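Local atomic coordinates of putative Fe-S biosynthesis protein (Lactobacillus acidophilus, PDB entry 2QGO), a protein that probably takes part in iron-sulphur cluster biosynthesis, although its precise role has not been established. Residues K24-I29 / Q70-Y75. Residues are numbered along the deposited sequence; the frame is centred on the assembly and turned at random.
Sequences KILILI and QNVKIY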
loop_
_atom_site.group_PDB
_atom_site.type_symbol
_atom_site.label_atom_id
_atom_site.label_comp_id
_atom_site.label_asym_id
_atom_site.label_seq_id
_atom_site.Cartn_x
_atom_site.Cartn_y
_atom_site.Cartn_z
ATOM N N LYS A 24 6.989 -6.070 -6.604
ATOM C CA LYS A 24 5.979 -6.968 -6.076
ATOM C C LYS A 24 4.544 -6.516 -6.312
ATOM O O LYS A 24 4.287 -5.421 -6.815
ATOM C CB LYS A 24 6.179 -7.124 -4.569
ATOM C CG LYS A 24 7.548 -7.630 -4.146
ATOM C CD LYS A 24 7.729 -9.094 -4.475
ATOM C CE LYS A 24 8.997 -9.634 -3.854
ATOM N NZ LYS A 24 9.194 -11.055 -4.243
ATOM N N ILE A 25 3.607 -7.384 -5.936
ATOM C CA ILE A 25 2.203 -7.047 -6.033
ATOM C C ILE A 25 1.978 -6.195 -4.789
ATOM O O ILE A 25 2.198 -6.656 -3.667
ATOM C CB ILE A 25 1.310 -8.303 -5.957
ATOM C CG1 ILE A 25 1.621 -9.236 -7.133
ATOM C CG2 ILE A 25 -0.160 -7.898 -5.924
ATOM C CD1 ILE A 25 1.477 -8.582 -8.510
ATOM N N LEU A 26 1.571 -4.949 -4.977
ATOM C CA LEU A 26 1.344 -4.072 -3.832
ATOM C C LEU A 26 -0.137 -3.823 -3.609
ATOM O O LEU A 26 -0.897 -3.635 -4.558
ATOM C CB LEU A 26 2.062 -2.735 -4.023
ATOM C CG LEU A 26 3.574 -2.825 -4.205
ATOM C CD1 LEU A 26 4.133 -1.427 -4.406
ATOM C CD2 LEU A 26 4.214 -3.500 -2.982
ATOM N N ILE A 27 -0.533 -3.833 -2.345
ATOM C CA ILE A 27 -1.917 -3.609 -1.963
ATOM C C ILE A 27 -1.985 -2.450 -0.982
ATOM O O ILE A 27 -1.445 -2.531 0.119
ATOM C CB ILE A 27 -2.506 -4.867 -1.285
ATOM C CG1 ILE A 27 -2.472 -6.043 -2.260
ATOM C CG2 ILE A 27 -3.917 -4.583 -0.786
ATOM C CD1 ILE A 27 -2.809 -7.383 -1.617
ATOM N N LEU A 28 -2.639 -1.370 -1.392
ATOM C CA LEU A 28 -2.793 -0.199 -0.538
ATOM C C LEU A 28 -4.165 -0.292 0.113
ATOM O O LEU A 28 -5.176 -0.395 -0.569
ATOM C CB LEU A 28 -2.691 1.085 -1.369
ATOM C CG LEU A 28 -2.989 2.428 -0.686
ATOM C CD1 LEU A 28 -2.017 2.656 0.478
ATOM C CD2 LEU A 28 -2.871 3.564 -1.721
ATOM N N ILE A 29 -4.203 -0.273 1.435
ATOM C CA ILE A 29 -5.476 -0.365 2.129
ATOM C C ILE A 29 -5.478 0.450 3.406
ATOM O O ILE A 29 -4.430 0.898 3.875
ATOM C CB ILE A 29 -5.792 -1.815 2.498
ATOM C CG1 ILE A 29 -4.685 -2.356 3.398
ATOM C CG2 ILE A 29 -5.918 -2.656 1.240
ATOM C CD1 ILE A 29 -5.001 -3.689 4.011
ATOM N N GLN A 70 4.402 4.313 -13.494
ATOM C CA GLN A 70 5.693 3.814 -13.055
ATOM C C GLN A 70 5.831 2.292 -13.064
ATOM O O GLN A 70 6.790 1.741 -12.523
ATOM C CB GLN A 70 6.007 4.409 -11.683
ATOM C CG GLN A 70 6.324 5.893 -11.777
ATOM C CD GLN A 70 6.280 6.609 -10.446
ATOM O OE1 GLN A 70 5.202 6.889 -9.914
ATOM N NE2 GLN A 70 7.449 6.914 -9.900
ATOM N N ASN A 71 4.870 1.625 -13.697
ATOM C CA ASN A 71 4.886 0.172 -13.827
ATOM C C ASN A 71 4.800 -0.560 -12.504
ATOM O O ASN A 71 5.357 -1.640 -12.352
ATOM C CB ASN A 71 6.148 -0.265 -14.563
ATOM C CG ASN A 71 6.274 0.390 -15.907
ATOM O OD1 ASN A 71 5.499 0.100 -16.817
ATOM N ND2 ASN A 71 7.233 1.299 -16.039
ATOM N N VAL A 72 4.101 0.037 -11.550
ATOM C CA VAL A 72 3.938 -0.579 -10.250
ATOM C C VAL A 72 2.622 -1.347 -10.244
ATOM O O VAL A 72 1.577 -0.814 -10.625
ATOM C CB VAL A 72 3.923 0.490 -9.132
ATOM C CG1 VAL A 72 3.671 -0.162 -7.778
ATOM C CG2 VAL A 72 5.250 1.240 -9.127
ATOM N N LYS A 73 2.676 -2.606 -9.830
ATOM C CA LYS A 73 1.475 -3.427 -9.766
ATOM C C LYS A 73 0.842 -3.198 -8.395
ATOM O O LYS A 73 1.075 -3.961 -7.460
ATOM C CB LYS A 73 1.840 -4.898 -9.954
ATOM C CG LYS A 73 2.520 -5.168 -11.288
ATOM C CD LYS A 73 3.008 -6.598 -11.391
ATOM C CE LYS A 73 3.574 -6.869 -12.766
ATOM N NZ LYS A 73 4.097 -8.262 -12.874
ATOM N N ILE A 74 0.063 -2.124 -8.289
ATOM C CA ILE A 74 -0.585 -1.760 -7.033
ATOM C C ILE A 74 -2.099 -1.878 -7.115
ATOM O O ILE A 74 -2.719 -1.416 -8.067
ATOM C CB ILE A 74 -0.169 -0.321 -6.591
ATOM C CG1 ILE A 74 -0.915 0.078 -5.312
ATOM C CG2 ILE A 74 -0.421 0.681 -7.722
ATOM C CD1 ILE A 74 -0.357 1.324 -4.642
ATOM N N TYR A 75 -2.685 -2.495 -6.095
ATOM C CA TYR A 75 -4.126 -2.737 -6.035
ATOM C C TYR A 75 -4.784 -2.258 -4.745
ATOM O O TYR A 75 -4.118 -1.825 -3.809
ATOM C CB TYR A 75 -4.394 -4.237 -6.149
ATOM C CG TYR A 75 -3.947 -4.862 -7.447
ATOM C CD1 TYR A 75 -4.875 -5.209 -8.422
ATOM C CD2 TYR A 75 -2.598 -5.117 -7.700
ATOM C CE1 TYR A 75 -4.479 -5.798 -9.622
ATOM C CE2 TYR A 75 -2.183 -5.707 -8.911
ATOM C CZ TYR A 75 -3.138 -6.046 -9.866
ATOM O OH TYR A 75 -2.772 -6.630 -11.064
HETATM O O HOH W 1 5.089 -3.711 -8.791
#
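Leu26 and Ile74 face each other across a parallel pairing of strands 25-30 and 73-76, inside the mixed beta sheet of this Fe-S biosynthesis family protein. Three backbone hydrogen bonds join the strands. Leu26 N gives a nearly straight bond to Lys73 O (2.7 Å, 176°), Leu26 O accepts from Tyr75 N at 2.6 Å, and Leu28 N reaches Tyr75 O at 2.9 Å. Leu26 thus bonds to the residues flanking Ile74, as parallel pairing requires. Strand 50-55 takes the other edge of 25-30, bonding Ile25, Ile27 and Ile29.

The tight side is the buried face of Leu26, Leu28, Val72 and Ile74. Leu26 CD1 meets Val72 CG1 at 3.6 Å, the two side chains crossing at a slant. With CG1 anti to the backbone N (chi1 177°), Ile74 runs its CD1 to Leu28 CB, 4.0 Å away. Phe8 packs against Val72 and Ile74.

The opposite face is looser. Ile25 CD1 touches the aliphatic CD of exposed Lys73 at 3.8 Å, and the lysine chain runs on extended, away from strand 25-30. Where the pairing begins, a water bridges Lys24 O and Lys73 N, accepting from the latter. Beside Ile25, the Tyr75 ring turns an edge to Leu26 O, which lies in the ring plane 3.9 Å from CD2.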